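Local coordinates for protein galactokinase (PDB 6TEQ) that probably phosphorylates galactose with ATP as a galactokinase of the GHMP kinase family and binds 2-deoxy-2-fluoro-galactose in its sugar pocket, at residues A[33-44]-A[56-67]; A[18-27]-A[124-132]. One frame throughout, in Å; residues are numbered along the deposited sequence. Where two conformers were deposited one is given.

Contact 1. Residues A[33-44]-A[56-67]; sequences GVWAAPGRVNLI and LPIALPHRTFIA
W35 and I66 exchange backbone hydrogen bonds in both directions, W35 N to I66 O and I66 N to W35 O, both 2.8 Å, the latter nearly straight at 172°. A37 and T64 form the next hydrogen-bonded antiparallel pair. The register then slips by two residues between P38 and R40: G39 N donates to H62 O, while G39 O accepts from L60 N at 2.9 Å, with that donor 41° out of the carbonyl plane. This is a beta bulge, and strand 54-70 turns its corner there, at P61. Beyond it V41 and I58 resume the regular pairing. At the far end the side chain of N42 joins in: OD1 receives L56 N at 3.2 Å in its own carbonyl plane, while ND2 bonds to E46 and G45.

R63 lies alongside P38, its chain bent at CG-CD (chi3 79°). One guanidinium face rests over A36 C, with NE 3.7 Å from A36 CB, and the charge is met by E415. A36 CB also sits over one face of the F65 ring, 3.9 Å from its centroid, a CH-pi contact; V34 CG1 reaches the edge of the same ring. On the other face of the sheet W35 CB meets I66 CG2 at 3.8 Å, and the indole NE1 bonds to D155. L43 crosses I58 at about a right angle, CD1 against CG2.

R40 offers I58 only its aliphatic root, CB to I58 O at 3.3 Å; its NE forms a salt bridge with D191 and NH2 bonds to G138 O. The main chain thus carries the pairing, which leaves the R40 guanidinium to serve the bound sugar's pocket, where 2-deoxy-2-fluoro-alpha-D-galactopyranose touches the R40 side chain.

Contact 2. Residues A[18-27]-A[124-132]; sequences QATKLFVDTY and GFDAAFVSC
Between A19 over V130 and Y27 over D126, helix 18-27 lies on strand 125-131 with segment axes 7.3 Å apart at closest and N-to-C directions 142° apart. A128 CB is the central point, 3.6 Å from F23 N and 3.8 Å from L22 CG. V130 spreads its two methyls under Q18 and A19, CG1 meeting Q18 OE1 at 3.6 Å and CG2 lying against their backbone. The F23 ring presents its edge to the strand, CE2 being 3.4 Å from D126 O, and takes Y27 CD2 over the centre of one face. Y27 gives the one hydrogen bond across the contact: OH donates to A127 O at 2.8 Å, from 43° out of the carbonyl plane. D126 CB lies over the centre of the Y27 ring, 4.0 Å from the centroid, with T26 CG2 against the opposite face; the D126 carboxylate pairs with R77 and R71. A leucine in place of Y27 would probably leave A127 O without this hydroxyl donor and D126 CB without its aromatic face. A127 and F129 point away from the helix, and the F129 ring packs on helix 141-156, so the strand has a helix on each face, within the mixed sheet of this GHMP kinase's N-terminal part.

The centres of contacts 1 and 2 are 18 Å apart, yet the two share one mixed sheet. Along the chain the order is 18-27, 33-44, 56-67, 124-132, so the hairpin of contact 1 is formed between the two partners of contact 2. Strand 54-70 lies between strands 33-42 and 125-131, and joins the contacts directly: F65 N to V130 O (2.7 Å) and T64 OG1 to S131 OG (2.6 Å) are probable hydrogen bonds. Helix 12-27 spans both, with A67 CB 3.4 Å from A19 O. Contact 2 lies toward the periphery, while contact 1 runs inward from that helix-covered sheet to the sugar site at R40.

Contact 1. Residues A[33-44]-A[56-67]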
loop_
_atom_site.group_PDB
_atom_site.type_symbol
_atom_site.label_atom_id
_atom_site.label_comp_id
_atom_site.label_asym_id
_atom_site.label_seq_id
_atom_site.Cartn_x
_atom_site.Cartn_y
_atom_site.Cartn_z
ATOM N N GLY A 33 -13.967 -12.003 -17.691
ATOM C CA GLY A 33 -12.538 -12.287 -17.592
ATOM C C GLY A 33 -12.134 -12.272 -16.114
ATOM O O GLY A 33 -13.010 -12.131 -15.226
ATOM N N VAL A 34 -10.846 -12.275 -15.874
ATOM C CA VAL A 34 -10.229 -12.165 -14.552
ATOM C C VAL A 34 -9.142 -11.110 -14.656
ATOM O O VAL A 34 -8.347 -11.175 -15.642
ATOM C CB VAL A 34 -9.694 -13.511 -14.073
ATOM C CG1 VAL A 34 -9.021 -13.399 -12.739
ATOM C CG2 VAL A 34 -10.777 -14.597 -13.992
ATOM N N TRP A 35 -9.187 -10.186 -13.683
ATOM C CA TRP A 35 -8.141 -9.191 -13.521
ATOM C C TRP A 35 -7.472 -9.400 -12.167
ATOM O O TRP A 35 -8.006 -10.140 -11.362
ATOM C CB TRP A 35 -8.689 -7.803 -13.732
ATOM C CG TRP A 35 -9.266 -7.595 -15.111
ATOM C CD1 TRP A 35 -8.685 -6.870 -16.098
ATOM C CD2 TRP A 35 -10.525 -8.048 -15.652
ATOM N NE1 TRP A 35 -9.516 -6.798 -17.180
ATOM C CE2 TRP A 35 -10.636 -7.504 -16.953
ATOM C CE3 TRP A 35 -11.586 -8.813 -15.154
ATOM C CZ2 TRP A 35 -11.699 -7.810 -17.816
ATOM C CZ3 TRP A 35 -12.692 -9.011 -15.939
ATOM C CH2 TRP A 35 -12.732 -8.545 -17.276
ATOM N N ALA A 36 -6.324 -8.778 -11.960
ATOM C CA ALA A 36 -5.669 -8.879 -10.647
ATOM C C ALA A 36 -4.823 -7.668 -10.390
ATOM O O ALA A 36 -4.418 -6.995 -11.335
ATOM C CB ALA A 36 -4.875 -10.153 -10.519
ATOM N N ALA A 37 -4.742 -7.321 -9.103
ATOM C CA ALA A 37 -3.873 -6.228 -8.659
ATOM C C ALA A 37 -3.085 -6.722 -7.476
ATOM O O ALA A 37 -3.620 -7.453 -6.604
ATOM C CB ALA A 37 -4.697 -5.014 -8.361
ATOM N N PRO A 38 -1.830 -6.284 -7.365
ATOM C CA PRO A 38 -0.992 -6.720 -6.255
ATOM C C PRO A 38 -1.160 -5.874 -5.000
ATOM O O PRO A 38 -1.540 -4.708 -4.993
ATOM C CB PRO A 38 0.416 -6.605 -6.824
ATOM C CG PRO A 38 0.305 -5.348 -7.708
ATOM C CD PRO A 38 -1.043 -5.550 -8.384
ATOM N N GLY A 39 -0.786 -6.499 -3.888
ATOM C CA GLY A 39 -0.455 -5.747 -2.680
ATOM C C GLY A 39 0.916 -5.117 -2.848
ATOM O O GLY A 39 1.503 -5.222 -3.921
ATOM N N ARG A 40 1.395 -4.437 -1.805
ATOM C CA ARG A 40 2.615 -3.646 -1.946
ATOM C C ARG A 40 3.380 -3.634 -0.646
ATOM O O ARG A 40 2.766 -3.691 0.459
ATOM C CB ARG A 40 2.264 -2.224 -2.397
ATOM C CG ARG A 40 1.506 -1.375 -1.399
ATOM C CD ARG A 40 2.401 -0.550 -0.527
ATOM N NE ARG A 40 1.646 0.110 0.541
ATOM C CZ ARG A 40 1.365 -0.393 1.724
ATOM N NH1 ARG A 40 0.634 0.325 2.574
ATOM N NH2 ARG A 40 1.895 -1.537 2.138
ATOM N N VAL A 41 4.682 -3.385 -0.761
ATOM C CA VAL A 41 5.478 -2.913 0.399
ATOM C C VAL A 41 6.134 -1.579 0.048
ATOM O O VAL A 41 6.811 -1.445 -0.973
ATOM C CB VAL A 41 6.508 -3.952 0.869
ATOM C CG1 VAL A 41 5.902 -5.006 1.749
ATOM C CG2 VAL A 41 7.140 -4.666 -0.291
ATOM N N ASN A 42 5.976 -0.634 0.953
ATOM C CA ASN A 42 6.640 0.665 0.821
ATOM C C ASN A 42 8.058 0.474 1.337
ATOM O O ASN A 42 8.250 0.200 2.508
ATOM C CB ASN A 42 5.874 1.777 1.506
ATOM C CG ASN A 42 6.321 3.122 1.004
ATOM O OD1 ASN A 42 6.903 3.217 -0.074
ATOM N ND2 ASN A 42 6.072 4.117 1.833
ATOM N N LEU A 43 9.038 0.640 0.475
ATOM C CA LEU A 43 10.416 0.441 0.937
ATOM C C LEU A 43 10.751 1.552 1.929
ATOM O O LEU A 43 11.437 1.289 2.923
ATOM C CB LEU A 43 11.393 0.402 -0.223
ATOM C CG LEU A 43 11.220 -0.710 -1.239
ATOM C CD1 LEU A 43 12.173 -0.475 -2.370
ATOM C CD2 LEU A 43 11.422 -2.090 -0.619
ATOM N N ILE A 44 10.407 2.788 1.577
ATOM C CA ILE A 44 10.684 3.966 2.425
ATOM C C ILE A 44 9.874 5.116 1.865
ATOM O O ILE A 44 9.402 5.042 0.745
ATOM C CB ILE A 44 12.229 4.212 2.387
ATOM C CG1 ILE A 44 12.671 5.123 3.505
ATOM C CG2 ILE A 44 12.742 4.682 1.049
ATOM C CD1 ILE A 44 14.175 5.136 3.744
ATOM N N LEU A 56 8.485 5.157 -2.137
ATOM C CA LEU A 56 9.224 4.141 -2.906
ATOM C C LEU A 56 8.662 2.755 -2.679
ATOM O O LEU A 56 9.327 1.926 -2.048
ATOM C CB LEU A 56 10.706 4.252 -2.548
ATOM C CG LEU A 56 11.639 3.526 -3.499
ATOM C CD1 LEU A 56 11.654 4.193 -4.881
ATOM C CD2 LEU A 56 13.032 3.495 -2.924
ATOM N N PRO A 57 7.447 2.489 -3.209
ATOM C CA PRO A 57 6.908 1.136 -3.087
ATOM C C PRO A 57 7.332 0.198 -4.212
ATOM O O PRO A 57 7.790 0.602 -5.254
ATOM C CB PRO A 57 5.394 1.377 -3.180
ATOM C CG PRO A 57 5.256 2.590 -4.110
ATOM C CD PRO A 57 6.443 3.494 -3.686
ATOM N N ILE A 58 7.223 -1.085 -3.861
ATOM C CA ILE A 58 7.243 -2.210 -4.827
ATOM C C ILE A 58 5.909 -2.910 -4.740
ATOM O O ILE A 58 5.248 -2.889 -3.656
ATOM C CB ILE A 58 8.405 -3.172 -4.568
ATOM C CG1 ILE A 58 8.336 -3.812 -3.188
ATOM C CG2 ILE A 58 9.717 -2.459 -4.803
ATOM C CD1 ILE A 58 9.220 -4.991 -3.004
ATOM N N ALA A 59 5.551 -3.541 -5.835
ATOM C CA ALA A 59 4.360 -4.400 -5.858
ATOM C C ALA A 59 4.813 -5.787 -5.417
ATOM O O ALA A 59 5.846 -6.323 -5.929
ATOM C CB ALA A 59 3.775 -4.441 -7.231
ATOM N N LEU A 60 4.068 -6.409 -4.520
ATOM C CA LEU A 60 4.322 -7.810 -4.155
ATOM C C LEU A 60 3.875 -8.765 -5.265
ATOM O O LEU A 60 3.021 -8.451 -6.090
ATOM C CB LEU A 60 3.612 -8.122 -2.850
ATOM C CG LEU A 60 4.200 -7.506 -1.597
ATOM C CD1 LEU A 60 3.211 -7.729 -0.484
ATOM C CD2 LEU A 60 5.526 -8.163 -1.258
ATOM N N PRO A 61 4.366 -10.019 -5.265
ATOM C CA PRO A 61 3.806 -10.997 -6.174
ATOM C C PRO A 61 2.385 -11.414 -5.765
ATOM O O PRO A 61 1.639 -11.949 -6.568
ATOM C CB PRO A 61 4.730 -12.171 -5.985
ATOM C CG PRO A 61 5.432 -12.000 -4.670
ATOM C CD PRO A 61 5.500 -10.517 -4.473
ATOM N N HIS A 62 2.044 -11.160 -4.519
ATOM C CA HIS A 62 0.743 -11.509 -3.904
ATOM C C HIS A 62 -0.308 -10.579 -4.502
ATOM O O HIS A 62 -0.154 -9.336 -4.425
ATOM C CB HIS A 62 0.762 -11.308 -2.394
ATOM C CG HIS A 62 1.764 -12.185 -1.738
ATOM N ND1 HIS A 62 3.115 -11.924 -1.870
ATOM C CD2 HIS A 62 1.633 -13.313 -1.001
ATOM C CE1 HIS A 62 3.791 -12.892 -1.252
ATOM N NE2 HIS A 62 2.899 -13.730 -0.676
ATOM N N ARG A 63 -1.370 -11.132 -5.076
ATOM C CA ARG A 63 -2.405 -10.398 -5.795
ATOM C C ARG A 63 -3.790 -10.774 -5.285
ATOM O O ARG A 63 -3.994 -11.934 -4.781
ATOM C CB ARG A 63 -2.271 -10.619 -7.276
ATOM C CG ARG A 63 -0.932 -10.112 -7.844
ATOM C CD ARG A 63 -0.518 -10.760 -9.144
ATOM N NE ARG A 63 -1.174 -10.261 -10.358
ATOM C CZ ARG A 63 -0.875 -9.143 -11.009
ATOM N NH1 ARG A 63 0.061 -8.326 -10.562
ATOM N NH2 ARG A 63 -1.495 -8.865 -12.146
ATOM N N THR A 64 -4.706 -9.843 -5.535
ATOM C CA THR A 64 -6.159 -10.080 -5.444
ATOM C C THR A 64 -6.620 -10.307 -6.889
ATOM O O THR A 64 -6.405 -9.399 -7.735
ATOM C CB THR A 64 -6.873 -8.908 -4.803
ATOM O OG1 THR A 64 -6.403 -8.911 -3.463
ATOM C CG2 THR A 64 -8.389 -8.951 -4.835
ATOM N N PHE A 65 -7.344 -11.391 -7.115
ATOM C CA PHE A 65 -7.896 -11.782 -8.409
ATOM C C PHE A 65 -9.390 -11.573 -8.400
ATOM O O PHE A 65 -10.076 -11.899 -7.416
ATOM C CB PHE A 65 -7.625 -13.253 -8.723
ATOM C CG PHE A 65 -6.162 -13.508 -8.955
ATOM C CD1 PHE A 65 -5.315 -13.683 -7.890
ATOM C CD2 PHE A 65 -5.672 -13.758 -10.226
ATOM C CE1 PHE A 65 -3.969 -13.880 -8.114
ATOM C CE2 PHE A 65 -4.318 -13.914 -10.454
ATOM C CZ PHE A 65 -3.481 -14.017 -9.386
ATOM N N ILE A 66 -9.848 -10.843 -9.403
ATOM C CA ILE A 66 -11.284 -10.513 -9.531
ATOM C C ILE A 66 -11.778 -11.165 -10.805
ATOM O O ILE A 66 -11.303 -10.821 -11.910
ATOM C CB ILE A 66 -11.600 -9.030 -9.552
ATOM C CG1 ILE A 66 -13.110 -8.719 -9.482
ATOM C CG2 ILE A 66 -10.867 -8.288 -10.655
ATOM C CD1 ILE A 66 -13.421 -7.257 -9.596
ATOM N N ALA A 67 -12.750 -12.045 -10.653
ATOM C CA ALA A 67 -13.544 -12.537 -11.821
ATOM C C ALA A 67 -14.758 -11.598 -11.921
ATOM O O ALA A 67 -15.453 -11.409 -10.913
ATOM C CB ALA A 67 -13.914 -13.982 -11.621
#

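Contact 2. Residues A[18-27]-A[124-132]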
loop_
_atom_site.group_PDB
_atom_site.type_symbol
_atom_site.label_atom_id
_atom_site.label_comp_id
_atom_site.label_asym_id
_atom_site.label_seq_id
_atom_site.Cartn_x
_atom_site.Cartn_y
_atom_site.Cartn_z
ATOM N N GLN A 18 -9.200 -20.115 -9.308
ATOM C CA GLN A 18 -9.974 -19.979 -8.060
ATOM C C GLN A 18 -11.016 -18.873 -8.176
ATOM O O GLN A 18 -12.156 -19.031 -7.681
ATOM C CB GLN A 18 -9.005 -19.738 -6.901
ATOM C CG GLN A 18 -8.221 -20.986 -6.517
ATOM C CD GLN A 18 -7.186 -20.724 -5.447
ATOM O OE1 GLN A 18 -7.474 -20.059 -4.481
ATOM N NE2 GLN A 18 -6.076 -21.448 -5.511
ATOM N N ALA A 19 -10.665 -17.741 -8.783
ATOM C CA ALA A 19 -11.599 -16.612 -8.958
ATOM C C ALA A 19 -12.701 -17.042 -9.907
ATOM O O ALA A 19 -13.894 -16.746 -9.630
ATOM C CB ALA A 19 -10.878 -15.415 -9.485
ATOM N N THR A 20 -12.340 -17.785 -10.950
ATOM C CA THR A 20 -13.334 -18.244 -11.965
ATOM C C THR A 20 -14.307 -19.224 -11.309
ATOM O O THR A 20 -15.483 -19.070 -11.471
ATOM C CB THR A 20 -12.668 -18.832 -13.193
ATOM O OG1 THR A 20 -11.809 -17.854 -13.793
ATOM C CG2 THR A 20 -13.722 -19.250 -14.190
ATOM N N LYS A 21 -13.795 -20.203 -10.570
ATOM C CA LYS A 21 -14.634 -21.204 -9.896
ATOM C C LYS A 21 -15.581 -20.499 -8.896
ATOM O O LYS A 21 -16.773 -20.858 -8.812
ATOM C CB LYS A 21 -13.733 -22.258 -9.233
ATOM C CG LYS A 21 -14.459 -23.319 -8.392
ATOM C CD LYS A 21 -13.592 -24.498 -8.089
ATOM C CE LYS A 21 -14.130 -25.520 -7.083
ATOM N NZ LYS A 21 -15.599 -25.523 -6.933
ATOM N N LEU A 22 -15.101 -19.555 -8.088
ATOM C CA LEU A 22 -15.983 -18.894 -7.116
ATOM C C LEU A 22 -17.071 -18.134 -7.885
ATOM O O LEU A 22 -18.239 -18.073 -7.453
ATOM C CB LEU A 22 -15.175 -17.963 -6.221
ATOM C CG LEU A 22 -15.964 -17.177 -5.197
ATOM C CD1 LEU A 22 -16.656 -18.102 -4.228
ATOM C CD2 LEU A 22 -15.047 -16.275 -4.398
ATOM N N PHE A 23 -16.696 -17.548 -8.993
ATOM C CA PHE A 23 -17.665 -16.772 -9.809
ATOM C C PHE A 23 -18.743 -17.737 -10.349
ATOM O O PHE A 23 -19.938 -17.459 -10.163
ATOM C CB PHE A 23 -16.958 -16.082 -10.976
ATOM C CG PHE A 23 -17.870 -15.146 -11.710
ATOM C CD1 PHE A 23 -18.805 -15.669 -12.612
ATOM C CD2 PHE A 23 -17.843 -13.795 -11.447
ATOM C CE1 PHE A 23 -19.653 -14.810 -13.258
ATOM C CE2 PHE A 23 -18.693 -12.918 -12.105
ATOM C CZ PHE A 23 -19.598 -13.439 -13.003
ATOM N N VAL A 24 -18.344 -18.871 -10.917
ATOM C CA VAL A 24 -19.290 -19.838 -11.561
ATOM C C VAL A 24 -20.123 -20.466 -10.448
ATOM O O VAL A 24 -21.373 -20.551 -10.616
ATOM C CB VAL A 24 -18.538 -20.868 -12.434
ATOM C CG1 VAL A 24 -19.428 -22.033 -12.872
ATOM C CG2 VAL A 24 -17.954 -20.217 -13.691
ATOM N N ASP A 25 -19.506 -20.861 -9.324
ATOM C CA ASP A 25 -20.234 -21.416 -8.144
ATOM C C ASP A 25 -21.291 -20.436 -7.583
ATOM O O ASP A 25 -22.316 -20.847 -6.971
ATOM C CB ASP A 25 -19.221 -21.785 -7.054
ATOM C CG ASP A 25 -18.465 -23.040 -7.438
ATOM O OD1 ASP A 25 -18.851 -23.663 -8.476
ATOM O OD2 ASP A 25 -17.506 -23.374 -6.727
ATOM N N THR A 26 -21.025 -19.155 -7.640
ATOM C CA THR A 26 -21.857 -18.141 -6.975
ATOM C C THR A 26 -22.946 -17.675 -7.955
ATOM O O THR A 26 -24.096 -17.520 -7.494
ATOM C CB THR A 26 -21.021 -16.970 -6.483
ATOM O OG1 THR A 26 -19.962 -17.371 -5.632
ATOM C CG2 THR A 26 -21.907 -15.975 -5.777
ATOM N N TYR A 27 -22.569 -17.381 -9.209
ATOM C CA TYR A 27 -23.431 -16.661 -10.181
ATOM C C TYR A 27 -23.874 -17.506 -11.364
ATOM O O TYR A 27 -24.797 -17.050 -12.035
ATOM C CB TYR A 27 -22.685 -15.442 -10.737
ATOM C CG TYR A 27 -22.161 -14.518 -9.684
ATOM C CD1 TYR A 27 -23.010 -13.983 -8.744
ATOM C CD2 TYR A 27 -20.825 -14.178 -9.575
ATOM C CE1 TYR A 27 -22.583 -13.113 -7.755
ATOM C CE2 TYR A 27 -20.374 -13.324 -8.563
ATOM C CZ TYR A 27 -21.240 -12.796 -7.631
ATOM O OH TYR A 27 -20.897 -11.907 -6.635
ATOM N N GLY A 124 -23.805 -1.783 -13.462
ATOM C CA GLY A 124 -23.583 -2.784 -12.426
ATOM C C GLY A 124 -22.557 -3.794 -12.802
ATOM O O GLY A 124 -22.028 -3.810 -13.978
ATOM N N PHE A 125 -22.367 -4.738 -11.892
ATOM C CA PHE A 125 -21.475 -5.865 -12.184
ATOM C C PHE A 125 -21.646 -6.963 -11.127
ATOM O O PHE A 125 -22.126 -6.722 -10.012
ATOM C CB PHE A 125 -20.014 -5.431 -12.277
ATOM C CG PHE A 125 -19.424 -4.892 -11.007
ATOM C CD1 PHE A 125 -19.567 -3.563 -10.694
ATOM C CD2 PHE A 125 -18.677 -5.693 -10.165
ATOM C CE1 PHE A 125 -18.963 -3.025 -9.562
ATOM C CE2 PHE A 125 -18.122 -5.175 -9.008
ATOM C CZ PHE A 125 -18.273 -3.861 -8.690
ATOM N N ASP A 126 -21.264 -8.155 -11.544
ATOM C CA ASP A 126 -21.076 -9.330 -10.662
ATOM C C ASP A 126 -19.590 -9.572 -10.546
ATOM O O ASP A 126 -18.906 -9.542 -11.566
ATOM C CB ASP A 126 -21.785 -10.536 -11.210
ATOM C CG ASP A 126 -23.285 -10.383 -11.283
ATOM O OD1 ASP A 126 -23.885 -9.747 -10.315
ATOM O OD2 ASP A 126 -23.858 -10.978 -12.264
ATOM N N ALA A 127 -19.122 -9.827 -9.324
ATOM C CA ALA A 127 -17.697 -10.160 -9.146
ATOM C C ALA A 127 -17.485 -11.183 -8.039
ATOM O O ALA A 127 -18.250 -11.198 -7.027
ATOM C CB ALA A 127 -16.855 -8.921 -8.936
ATOM N N ALA A 128 -16.385 -11.868 -8.211
ATOM C CA ALA A 128 -15.829 -12.817 -7.227
ATOM C C ALA A 128 -14.352 -12.482 -7.042
ATOM O O ALA A 128 -13.583 -12.377 -7.990
ATOM C CB ALA A 128 -15.988 -14.237 -7.630
ATOM N N PHE A 129 -13.968 -12.341 -5.795
ATOM C CA PHE A 129 -12.562 -12.057 -5.412
ATOM C C PHE A 129 -11.935 -13.261 -4.687
ATOM O O PHE A 129 -12.549 -13.839 -3.765
ATOM C CB PHE A 129 -12.544 -10.900 -4.402
ATOM C CG PHE A 129 -13.000 -9.627 -4.987
ATOM C CD1 PHE A 129 -12.089 -8.826 -5.640
ATOM C CD2 PHE A 129 -14.340 -9.276 -5.004
ATOM C CE1 PHE A 129 -12.486 -7.605 -6.159
ATOM C CE2 PHE A 129 -14.732 -8.070 -5.550
ATOM C CZ PHE A 129 -13.821 -7.272 -6.162
ATOM N N VAL A 130 -10.715 -13.584 -5.081
ATOM C CA VAL A 130 -9.802 -14.512 -4.396
ATOM C C VAL A 130 -8.484 -13.752 -4.223
ATOM O O VAL A 130 -7.999 -13.203 -5.178
ATOM C CB VAL A 130 -9.609 -15.847 -5.127
ATOM C CG1 VAL A 130 -8.565 -16.644 -4.423
ATOM C CG2 VAL A 130 -10.956 -16.603 -5.228
ATOM N N SER A 131 -7.965 -13.691 -2.983
ATOM C CA SER A 131 -6.723 -12.970 -2.700
ATOM C C SER A 131 -5.722 -13.845 -1.961
ATOM O O SER A 131 -6.131 -14.734 -1.195
ATOM C CB SER A 131 -7.054 -11.709 -1.917
ATOM O OG SER A 131 -5.936 -10.876 -1.779
ATOM N N CYS A 132 -4.454 -13.489 -2.073
ATOM C CA CYS A 132 -3.425 -13.970 -1.147
ATOM C C CYS A 132 -2.698 -12.768 -0.493
ATOM O O CYS A 132 -1.619 -13.007 0.042
ATOM C CB CYS A 132 -2.473 -14.901 -1.857
ATOM S SG CYS A 132 -1.596 -14.094 -3.217
#